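Local coordinates for protein redox-sensing transcriptional repressor Rex (Thermus thermophilus, PDB 2DT5) that probably represses transcription in response to the cellular NADH/NAD(+) balance, binding DNA as a homodimer of winged-helix and Rossmann-fold domains, at residues 28-31 against 32-35; 42-45 against 46-50. The protein carries 1 engineered substitution. All coordinates share one frame; numbering follows the deposited sequence.

Contact 1: residues 28-31 against 32-35; sequences RTSS and EQLG. With SO4 (sulfate ion), chain J.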
loop_
_atom_site.group_PDB
_atom_site.type_symbol
_atom_site.label_atom_id
_atom_site.label_comp_id
_atom_site.label_asym_id
_atom_site.label_seq_id
_atom_site.Cartn_x
_atom_site.Cartn_y
_atom_site.Cartn_z
ATOM N N ARG B 28 10.155 11.198 24.718
ATOM C CA ARG B 28 9.052 10.527 25.387
ATOM C C ARG B 28 7.721 10.827 24.688
ATOM O O ARG B 28 7.551 11.896 24.110
ATOM C CB ARG B 28 9.011 10.972 26.851
ATOM C CG ARG B 28 8.443 9.945 27.816
ATOM C CD ARG B 28 8.596 10.403 29.261
ATOM N NE ARG B 28 8.006 11.723 29.477
ATOM C CZ ARG B 28 7.920 12.326 30.659
ATOM N NH1 ARG B 28 8.389 11.729 31.748
ATOM N NH2 ARG B 28 7.364 13.529 30.754
ATOM N N THR B 29 6.789 9.877 24.716
ATOM C CA THR B 29 5.482 10.094 24.092
ATOM C C THR B 29 4.357 9.473 24.913
ATOM O O THR B 29 4.605 8.844 25.941
ATOM C CB THR B 29 5.427 9.541 22.626
ATOM O OG1 THR B 29 4.109 9.744 22.091
ATOM C CG2 THR B 29 5.767 8.053 22.583
ATOM N N SER B 30 3.120 9.650 24.460
ATOM C CA SER B 30 1.971 9.123 25.176
ATOM C C SER B 30 1.040 8.383 24.233
ATOM O O SER B 30 1.185 8.472 23.021
ATOM C CB SER B 30 1.206 10.272 25.823
ATOM O OG SER B 30 0.776 11.199 24.837
ATOM N N SER B 31 0.077 7.663 24.800
ATOM C CA SER B 31 -0.890 6.924 24.008
ATOM C C SER B 31 -1.765 7.921 23.269
ATOM O O SER B 31 -2.272 7.641 22.180
ATOM C CB SER B 31 -1.768 6.046 24.905
ATOM O OG SER B 31 -1.049 4.920 25.391
ATOM N N GLU B 32 -1.935 9.091 23.872
ATOM C CA GLU B 32 -2.754 10.129 23.276
ATOM C C GLU B 32 -2.029 10.746 22.084
ATOM O O GLU B 32 -2.597 10.895 21.004
ATOM C CB GLU B 32 -3.084 11.187 24.325
ATOM C CG GLU B 32 -4.136 12.177 23.863
ATOM C CD GLU B 32 -4.728 12.972 25.010
ATOM O OE1 GLU B 32 -5.460 12.369 25.831
ATOM O OE2 GLU B 32 -4.452 14.191 25.088
ATOM N N GLN B 33 -0.763 11.089 22.269
ATOM C CA GLN B 33 0.014 11.657 21.177
ATOM C C GLN B 33 0.137 10.637 20.044
ATOM O O GLN B 33 -0.013 10.987 18.873
ATOM C CB GLN B 33 1.398 12.052 21.662
ATOM C CG GLN B 33 2.334 12.459 20.548
ATOM C CD GLN B 33 3.744 12.695 21.043
ATOM O OE1 GLN B 33 4.624 13.093 20.282
ATOM N NE2 GLN B 33 3.970 12.448 22.331
ATOM N N LEU B 34 0.422 9.381 20.391
ATOM C CA LEU B 34 0.542 8.320 19.382
ATOM C C LEU B 34 -0.803 8.121 18.681
ATOM O O LEU B 34 -0.875 8.035 17.467
ATOM C CB LEU B 34 0.971 7.005 20.043
ATOM C CG LEU B 34 2.346 6.423 19.689
ATOM C CD1 LEU B 34 3.399 7.501 19.646
ATOM C CD2 LEU B 34 2.716 5.363 20.719
ATOM N N GLY B 35 -1.869 8.065 19.462
ATOM C CA GLY B 35 -3.186 7.855 18.897
ATOM C C GLY B 35 -3.552 8.918 17.885
ATOM O O GLY B 35 -4.186 8.629 16.871
HETATM S S SO4 J . -0.603 6.535 28.692
HETATM O O1 SO4 J . -1.339 5.374 28.155
HETATM O O2 SO4 J . 0.236 6.084 29.812
HETATM O O3 SO4 J . 0.278 7.128 27.661
HETATM O O4 SO4 J . -1.576 7.546 29.142
#

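Contact 2: residues 42-45 against 46-50; sequences AFQV and RKDLS. With SO4 (sulfate ion), chain J.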
loop_
_atom_site.group_PDB
_atom_site.type_symbol
_atom_site.label_atom_id
_atom_site.label_comp_id
_atom_site.label_asym_id
_atom_site.label_seq_id
_atom_site.Cartn_x
_atom_site.Cartn_y
_atom_site.Cartn_z
ATOM N N ALA B 42 -6.670 7.020 21.770
ATOM C CA ALA B 42 -5.649 6.729 22.768
ATOM C C ALA B 42 -5.921 5.333 23.337
ATOM O O ALA B 42 -5.004 4.577 23.640
ATOM C CB ALA B 42 -5.711 7.773 23.878
ATOM N N PHE B 43 -7.202 5.013 23.469
ATOM C CA PHE B 43 -7.649 3.725 23.982
ATOM C C PHE B 43 -7.140 2.563 23.123
ATOM O O PHE B 43 -6.646 1.558 23.650
ATOM C CB PHE B 43 -9.179 3.689 24.015
ATOM C CG PHE B 43 -9.749 2.342 24.361
ATOM C CD1 PHE B 43 -9.560 1.796 25.627
ATOM C CD2 PHE B 43 -10.473 1.617 23.418
ATOM C CE1 PHE B 43 -10.087 0.542 25.954
ATOM C CE2 PHE B 43 -11.002 0.367 23.731
ATOM C CZ PHE B 43 -10.807 -0.172 25.007
ATOM N N GLN B 44 -7.266 2.702 21.803
ATOM C CA GLN B 44 -6.826 1.653 20.896
ATOM C C GLN B 44 -5.332 1.477 21.037
ATOM O O GLN B 44 -4.847 0.354 21.074
ATOM C CB GLN B 44 -7.185 1.993 19.453
ATOM C CG GLN B 44 -7.046 0.827 18.473
ATOM C CD GLN B 44 -7.737 -0.439 18.958
ATOM O OE1 GLN B 44 -7.126 -1.282 19.619
ATOM N NE2 GLN B 44 -9.019 -0.576 18.637
ATOM N N VAL B 45 -4.602 2.581 21.135
ATOM C CA VAL B 45 -3.155 2.490 21.292
ATOM C C VAL B 45 -2.774 1.695 22.560
ATOM O O VAL B 45 -1.924 0.796 22.499
ATOM C CB VAL B 45 -2.493 3.896 21.331
ATOM C CG1 VAL B 45 -0.994 3.761 21.569
ATOM C CG2 VAL B 45 -2.732 4.623 19.997
ATOM N N ARG B 46 -3.407 2.016 23.691
ATOM C CA ARG B 46 -3.128 1.318 24.943
ATOM C C ARG B 46 -3.506 -0.155 24.849
ATOM O O ARG B 46 -2.760 -1.016 25.300
ATOM C CB ARG B 46 -3.894 1.931 26.120
ATOM C CG ARG B 46 -3.451 3.310 26.501
ATOM C CD ARG B 46 -3.983 3.703 27.867
ATOM N NE ARG B 46 -4.150 5.147 27.937
ATOM C CZ ARG B 46 -5.268 5.765 27.594
ATOM N NH1 ARG B 46 -6.310 5.059 27.172
ATOM N NH2 ARG B 46 -5.340 7.088 27.655
ATOM N N LYS B 47 -4.674 -0.439 24.285
ATOM C CA LYS B 47 -5.111 -1.820 24.146
ATOM C C LYS B 47 -4.089 -2.598 23.297
ATOM O O LYS B 47 -3.687 -3.707 23.656
ATOM C CB LYS B 47 -6.504 -1.867 23.505
ATOM C CG LYS B 47 -6.979 -3.275 23.152
ATOM C CD LYS B 47 -8.382 -3.263 22.553
ATOM C CE LYS B 47 -8.849 -4.673 22.187
ATOM N NZ LYS B 47 -10.300 -4.723 21.827
ATOM N N ASP B 48 -3.642 -2.007 22.194
ATOM C CA ASP B 48 -2.670 -2.669 21.323
ATOM C C ASP B 48 -1.321 -2.915 21.991
ATOM O O ASP B 48 -0.791 -4.038 21.963
ATOM C CB ASP B 48 -2.407 -1.853 20.055
ATOM C CG ASP B 48 -3.535 -1.931 19.048
ATOM O OD1 ASP B 48 -4.428 -2.798 19.191
ATOM O OD2 ASP B 48 -3.510 -1.112 18.093
ATOM N N LEU B 49 -0.759 -1.868 22.580
ATOM C CA LEU B 49 0.551 -1.993 23.210
ATOM C C LEU B 49 0.538 -2.822 24.500
ATOM O O LEU B 49 1.561 -3.382 24.893
ATOM C CB LEU B 49 1.152 -0.604 23.436
ATOM C CG LEU B 49 1.311 0.175 22.120
ATOM C CD1 LEU B 49 1.960 1.517 22.387
ATOM C CD2 LEU B 49 2.155 -0.632 21.126
ATOM N N SER B 50 -0.624 -2.909 25.142
ATOM C CA SER B 50 -0.765 -3.712 26.343
ATOM C C SER B 50 -0.736 -5.172 25.872
ATOM O O SER B 50 0.072 -5.974 26.352
ATOM C CB SER B 50 -2.103 -3.433 27.034
ATOM O OG SER B 50 -2.083 -2.159 27.660
HETATM S S SO4 J . -0.603 6.535 28.692
HETATM O O1 SO4 J . -1.339 5.374 28.155
HETATM O O2 SO4 J . 0.236 6.084 29.812
HETATM O O3 SO4 J . 0.278 7.128 27.661
HETATM O O4 SO4 J . -1.576 7.546 29.142
#

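Contact 1: residues 28-31 against 32-35
Ser30 caps the helix that follows it: its OG accepts the backbone N-H of Gln33 at 3.0 Å, nearly straight at 163°. The chi1 of 59° sets OG between the backbone N and the carbonyl carbon, where it faces the first turn and also packs on Gln33 CB at 3.3 Å. The carbonyl of the same serine opens the helical bonding, Ser30 O taking Leu34 N at 2.9 Å; Gly35 N then bonds to Ser31 O.

One residue earlier, Thr29 meets the outstretched Gln33 chain, which crosses it obliquely. The amide NE2 comes within 2.7 Å of Thr29 OG1, yet the angle is too poor for a hydrogen bond, and OG1 is instead a weak acceptor for Ser30 N. Leu34 approaches Thr29 at about a right angle, its CD1 lying 3.8 Å from the methyl CG2. With the chain beyond CB removed, as by an alanine at Gln33, a gap would probably open beside Thr29 OG1 and the part of Leu21 that Gln33 packs on.

Next to the cap, Ser31 binds the sulfate through both backbone and side chain: its N donates to sulfate O3 at 2.9 Å and its OG to sulfate O1 at 2.8 Å, while Tyr62 is a further partner of OG. An anion held by an amide at a helix start would probably gain from the helix dipole.

Further out, Leu21 of helix 7-23 packs on Thr29, Gln33 and Leu34, and Leu67 of helix 64-75 also meets Leu34. Thr29 pairs through its backbone with Tyr62, joining strand 28-29 to strand 62-63. A short strand leading through a serine N-cap into a helix of the predicted helix-turn-helix region, with a small antiparallel sheet alongside, is the arrangement of a winged-helix DNA-binding domain.

Contact 2: residues 42-45 against 46-50
Arg46 lies along the preceding turn, its extended chain reaching Ala42. Its CB rests 3.7 Å from Phe43 O, and with CG anti to the carbonyl carbon (chi1 -68°) the chain runs back toward the start of the helix. CG lies 3.5 Å from Ala42 O, and CD passes beside sulfate O1. NE donates to sulfate O1 at 2.8 Å, a bent bond with an N-H...O angle of 131°, and the sulfate sits at the edge of the guanidinium. Ala42 O stands over one face, offset toward the rim and 3.7 Å above the plane. At the tip, NH1 is 3.7 Å from Phe43 CA and NH2 is 3.9 Å from Ala42 CB.

Helix 42-51 follows helix 31-37 within the predicted helix-turn-helix region, in the position of the recognition helix; the sulfate, probably from the crystallisation liquor, may mark where a DNA phosphate could bind. Gly59, Gly61 and Tyr55 bond to it as well.

Other sides of the helix serve different neighbours. Val45 and Leu49 lie side by side, CG1 to CD1 at 3.8 Å, and both pack on Tyr62. Asp48, beside Gln44, forms a salt bridge with Arg10 and a hydrogen bond with Tyr14, whereas the extended Lys47 makes a salt bridge from NZ to the terminal carboxylate of Gly211 of the second subunit.

Contacts 1 and 2 lie in series on two successive helices of one helix-turn-helix region, their centres about 10 Å apart, and each is partly buried. The 28-31/32-35 contact is a helix start, its chemistry one of capping and backbone donors; the 42-45/46-50 contact lies within a helix, where regular i to i+4 backbone bonds run and the charged side chains Arg46, Lys47 and Asp48 turn to partners outside the helix. Their buried sides meet, with Gly35 CA 3.4 Å from Val45 CG2. At the sulfate, Ser31 OG packs on Arg46 CG, and both residues bond to the same sulfate oxygen, O1. Contact 2 alone reaches the second subunit, whereas contact 1 carries the strand of the small sheet.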